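Local structure of putative C39-like peptidase (3ERV) at residues Gly87-Glu91 and Gly92-Asn96; Lys197-Leu200 and Asp201-Val204. The protein is of unknown function but resembles the C39-like family of papain-clan peptidases, so it may act as a cysteine peptidase. All coordinates share one frame; numbering follows the deposited sequence.

Contact 1 comes first along the chain and contact 2 well after it, on opposite sides of the molecular centre; their own centres lie 28 Å apart and their nearest atoms about 16 Å apart. They belong to different sheets. Residues 87-96 turn from strand 85-86 into strand 93-94, both outer strands of a small mixed sheet around strand 77-82, whereas residues 197-204 run from the loop after strand 189-193 into strand 203-205 of the large antiparallel sheet. Each is thus a local connection that brings the chain into a strand. Contact 1 is mostly buried; contact 2 lies at the surface, near what is probably the Cys-His-Asp site of a papain-like peptidase.

Contact 1. Residues Gly87-Glu91 and Gly92-Asn96; sequences GNPNE and GFVGN. With EDO (1,2-ethanediol), chain B.
An Asx turn at N88 starts the tight reversal in which the carbonyl of N88 reaches the backbone nitrogen of G92. N88 OD1 takes two donors from N90. The backbone N of N90 lies 2.8 Å from N88 OD1, tilted 26° from the carbonyl plane of that amide. N90 ND2, at 2.9 Å from the same N88 OD1, approaches in that plane, on a lone pair. This double grip fixes the rotation of the N88 amide, and its ND2 is held in turn by T166. The main-chain oxygen N88 O is likewise shared: E91 N bonds to it at 2.8 Å, closing a type I turn through P89 and N90, and G92 N adds a nearly straight bond at 3.2 Å (161° at the hydrogen). A CA-H...O contact of 3.3 Å from P89 CA to G92 O also spans the turn.

The reversal joins strands 85-86 and 93-94, which flank strand 77-82 in a mixed sheet of order 2-1-3; the connection carries the chain from one side of the central strand to the other, where 93-94 runs parallel to it. V78 and F80 of that strand meet the V94 side chain. Beyond the turn, V94 directs its CB back toward residues 87-91. With CG1 anti to the backbone N (chi1 -178°), the other methyl, V94 CG2, sits beside that nitrogen and presses on the N88-P89 peptide, 3.5 Å from P89 N; it also meets P89 CD at 3.9 Å. Both methyls of V94 border G87: CG2 lies close to its carbonyl O, and CG1 comes up to its CA, where there is no side chain to crowd it. Further on, 1,2-ethanediol, probably from the crystallisation liquor, donates a hydrogen bond from O1 to G95 O (2.7 Å), while its O2 lies close to ND2 of N96.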
# COMPACT_ATOMS: atom_id res chain seq x y z
N GLY A 87 3.48 14.64 11.77
CA GLY A 87 2.56 13.51 11.87
C GLY A 87 3.27 12.21 11.58
O GLY A 87 4.21 12.16 10.77
N ASN A 88 2.79 11.15 12.24
CA ASN A 88 3.31 9.80 12.08
C ASN A 88 2.41 8.98 11.15
O ASN A 88 1.21 8.84 11.42
CB ASN A 88 3.37 9.10 13.45
CG ASN A 88 4.28 7.85 13.44
OD1 ASN A 88 4.29 7.02 12.50
ND2 ASN A 88 5.06 7.71 14.53
N PRO A 89 2.99 8.44 10.06
CA PRO A 89 2.11 7.66 9.14
C PRO A 89 1.66 6.32 9.73
O PRO A 89 0.77 5.65 9.16
CB PRO A 89 2.96 7.44 7.89
CG PRO A 89 4.44 7.57 8.40
CD PRO A 89 4.36 8.63 9.53
N ASN A 90 2.30 5.93 10.85
CA ASN A 90 1.82 4.82 11.64
C ASN A 90 0.60 5.19 12.47
O ASN A 90 -0.11 4.30 12.96
CB ASN A 90 2.93 4.22 12.50
CG ASN A 90 4.12 3.68 11.66
OD1 ASN A 90 4.02 2.66 10.98
ND2 ASN A 90 5.24 4.40 11.70
N GLU A 91 0.33 6.48 12.63
CA GLU A 91 -0.87 6.88 13.37
C GLU A 91 -2.08 7.18 12.46
O GLU A 91 -3.22 6.82 12.75
CB GLU A 91 -0.58 8.04 14.29
CG GLU A 91 -1.58 8.11 15.43
CD GLU A 91 -1.52 9.45 16.18
OE1 GLU A 91 -0.41 10.05 16.24
OE2 GLU A 91 -2.58 9.89 16.71
N GLY A 92 -1.82 7.81 11.32
CA GLY A 92 -2.88 8.05 10.36
C GLY A 92 -2.27 8.52 9.05
O GLY A 92 -1.03 8.68 8.95
N PHE A 93 -3.13 8.79 8.06
CA PHE A 93 -2.66 9.44 6.86
C PHE A 93 -2.12 10.82 7.22
O PHE A 93 -2.82 11.63 7.84
CB PHE A 93 -3.76 9.54 5.77
CG PHE A 93 -3.25 10.08 4.48
CD1 PHE A 93 -2.95 9.22 3.44
CD2 PHE A 93 -3.02 11.46 4.33
CE1 PHE A 93 -2.43 9.73 2.21
CE2 PHE A 93 -2.48 11.98 3.13
CZ PHE A 93 -2.20 11.13 2.07
N VAL A 94 -0.90 11.14 6.78
CA VAL A 94 -0.26 12.41 7.20
C VAL A 94 -0.53 13.54 6.20
O VAL A 94 -0.01 13.52 5.05
CB VAL A 94 1.31 12.27 7.41
CG1 VAL A 94 1.93 13.63 7.89
CG2 VAL A 94 1.65 11.18 8.39
N GLY A 95 -1.32 14.52 6.62
CA GLY A 95 -1.58 15.63 5.79
C GLY A 95 -2.69 15.39 4.77
O GLY A 95 -3.69 14.70 5.07
N ASN A 96 -2.50 15.95 3.58
CA ASN A 96 -3.58 16.13 2.61
C ASN A 96 -3.62 15.02 1.56
O ASN A 96 -2.70 14.87 0.76
CB ASN A 96 -3.46 17.51 1.96
CG ASN A 96 -4.77 17.97 1.36
OD1 ASN A 96 -5.28 17.36 0.40
ND2 ASN A 96 -5.36 19.03 1.94
C1 EDO B . -7.34 15.21 3.76
O1 EDO B . -6.22 14.41 4.11
C2 EDO B . -7.52 16.40 4.66
O2 EDO B . -6.64 17.46 4.30

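Contact 2. Residues Lys197-Leu200 and Asp201-Val204; sequences KDSL and DVKV
A serine-centred ST turn leads this loop towards strand 203-205: S199 OG accepts a hydrogen bond from the backbone N of D201, two residues on, at 2.8 Å and 158° at the hydrogen. The bond depends on the serine torsion, which sets OG opposite its own nitrogen (chi1 166°) and next to the carbonyl carbon, from where it reaches the N-H of D201. Immediately before it the chain makes an inverse gamma turn centred on D198, with S199 N bonded to K197 O at 2.8 Å. The two small turns follow directly on one another, and K197 and V202 meet through their side chains.

V202 touches two separate parts of the loop with its two methyls. V202 CG2 rests 3.7 Å from S199 O, and V202 CG1 meets the aliphatic part of K197, 4.2 Å from CD of that lysine. The lysine chain crosses the valine at about a right angle; it is extended as far as CE and bends at its last torsion (chi4 -62°), so that its CD makes the contact while NZ turns off beyond it. On the backbone of the turn, a single water bridges L200 O (2.9 Å) and V202 N (2.7 Å), accepting from the V202 N-H and probably donating to L200 O, and thereby links the two peptides that flank D201. R193 adds a weak hydrogen bond to L200 O.

From V202 onward the chain pairs antiparallel with strand 189-193: V202 and V204 make backbone hydrogen bonds with I192 and V190, and their side chains pack against the same two residues. At the other end of the loop K197 lies against F153 and touches the probable Cys-His-Asp triad, while L200 packs on F39.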
# COMPACT_ATOMS: atom_id res chain seq x y z
N LYS A 197 -0.23 4.23 -12.61
CA LYS A 197 0.14 3.87 -13.98
C LYS A 197 -1.05 3.35 -14.75
O LYS A 197 -1.70 2.38 -14.35
CB LYS A 197 1.24 2.82 -14.00
CG LYS A 197 2.55 3.24 -13.40
CD LYS A 197 3.42 2.00 -13.14
CE LYS A 197 4.87 2.35 -12.92
NZ LYS A 197 5.35 2.97 -14.15
N ASP A 198 -1.32 3.98 -15.88
CA ASP A 198 -2.53 3.68 -16.64
C ASP A 198 -2.45 2.39 -17.46
O ASP A 198 -2.45 2.44 -18.70
CB ASP A 198 -2.83 4.85 -17.57
CG ASP A 198 -4.30 4.96 -17.89
OD1 ASP A 198 -5.08 4.04 -17.50
OD2 ASP A 198 -4.68 5.97 -18.52
N SER A 199 -2.41 1.25 -16.78
CA SER A 199 -2.22 -0.02 -17.49
C SER A 199 -2.52 -1.26 -16.63
O SER A 199 -2.13 -1.33 -15.45
CB SER A 199 -0.79 -0.10 -18.02
OG SER A 199 -0.46 -1.42 -18.41
N LEU A 200 -3.18 -2.24 -17.25
CA LEU A 200 -3.41 -3.54 -16.66
C LEU A 200 -2.18 -4.40 -16.67
O LEU A 200 -2.17 -5.48 -16.11
CB LEU A 200 -4.45 -4.29 -17.46
CG LEU A 200 -5.69 -3.44 -17.65
CD1 LEU A 200 -6.64 -4.07 -18.65
CD2 LEU A 200 -6.33 -3.31 -16.28
N ASP A 201 -1.14 -3.93 -17.34
CA ASP A 201 0.01 -4.80 -17.53
C ASP A 201 1.23 -4.10 -17.01
O ASP A 201 1.80 -3.27 -17.69
CB ASP A 201 0.20 -5.12 -19.01
CG ASP A 201 -0.89 -6.04 -19.54
OD1 ASP A 201 -1.13 -7.08 -18.90
OD2 ASP A 201 -1.48 -5.72 -20.60
N VAL A 202 1.59 -4.41 -15.77
CA VAL A 202 2.73 -3.75 -15.16
C VAL A 202 3.55 -4.83 -14.49
O VAL A 202 3.11 -5.44 -13.51
CB VAL A 202 2.32 -2.70 -14.07
CG1 VAL A 202 3.54 -2.18 -13.38
CG2 VAL A 202 1.52 -1.55 -14.64
N LYS A 203 4.72 -5.12 -15.02
CA LYS A 203 5.59 -6.06 -14.33
C LYS A 203 6.91 -5.44 -14.07
O LYS A 203 7.34 -4.59 -14.83
CB LYS A 203 5.75 -7.35 -15.10
CG LYS A 203 6.54 -7.24 -16.34
CD LYS A 203 6.50 -8.59 -17.02
CE LYS A 203 7.70 -8.83 -17.90
NZ LYS A 203 7.96 -10.30 -17.92
N VAL A 204 7.54 -5.84 -12.98
CA VAL A 204 8.78 -5.23 -12.59
C VAL A 204 9.66 -6.37 -12.14
O VAL A 204 9.15 -7.40 -11.73
CB VAL A 204 8.60 -4.20 -11.44
CG1 VAL A 204 7.55 -3.17 -11.82
CG2 VAL A 204 8.22 -4.89 -10.14
O HOH W 1 -0.07 -5.81 -14.15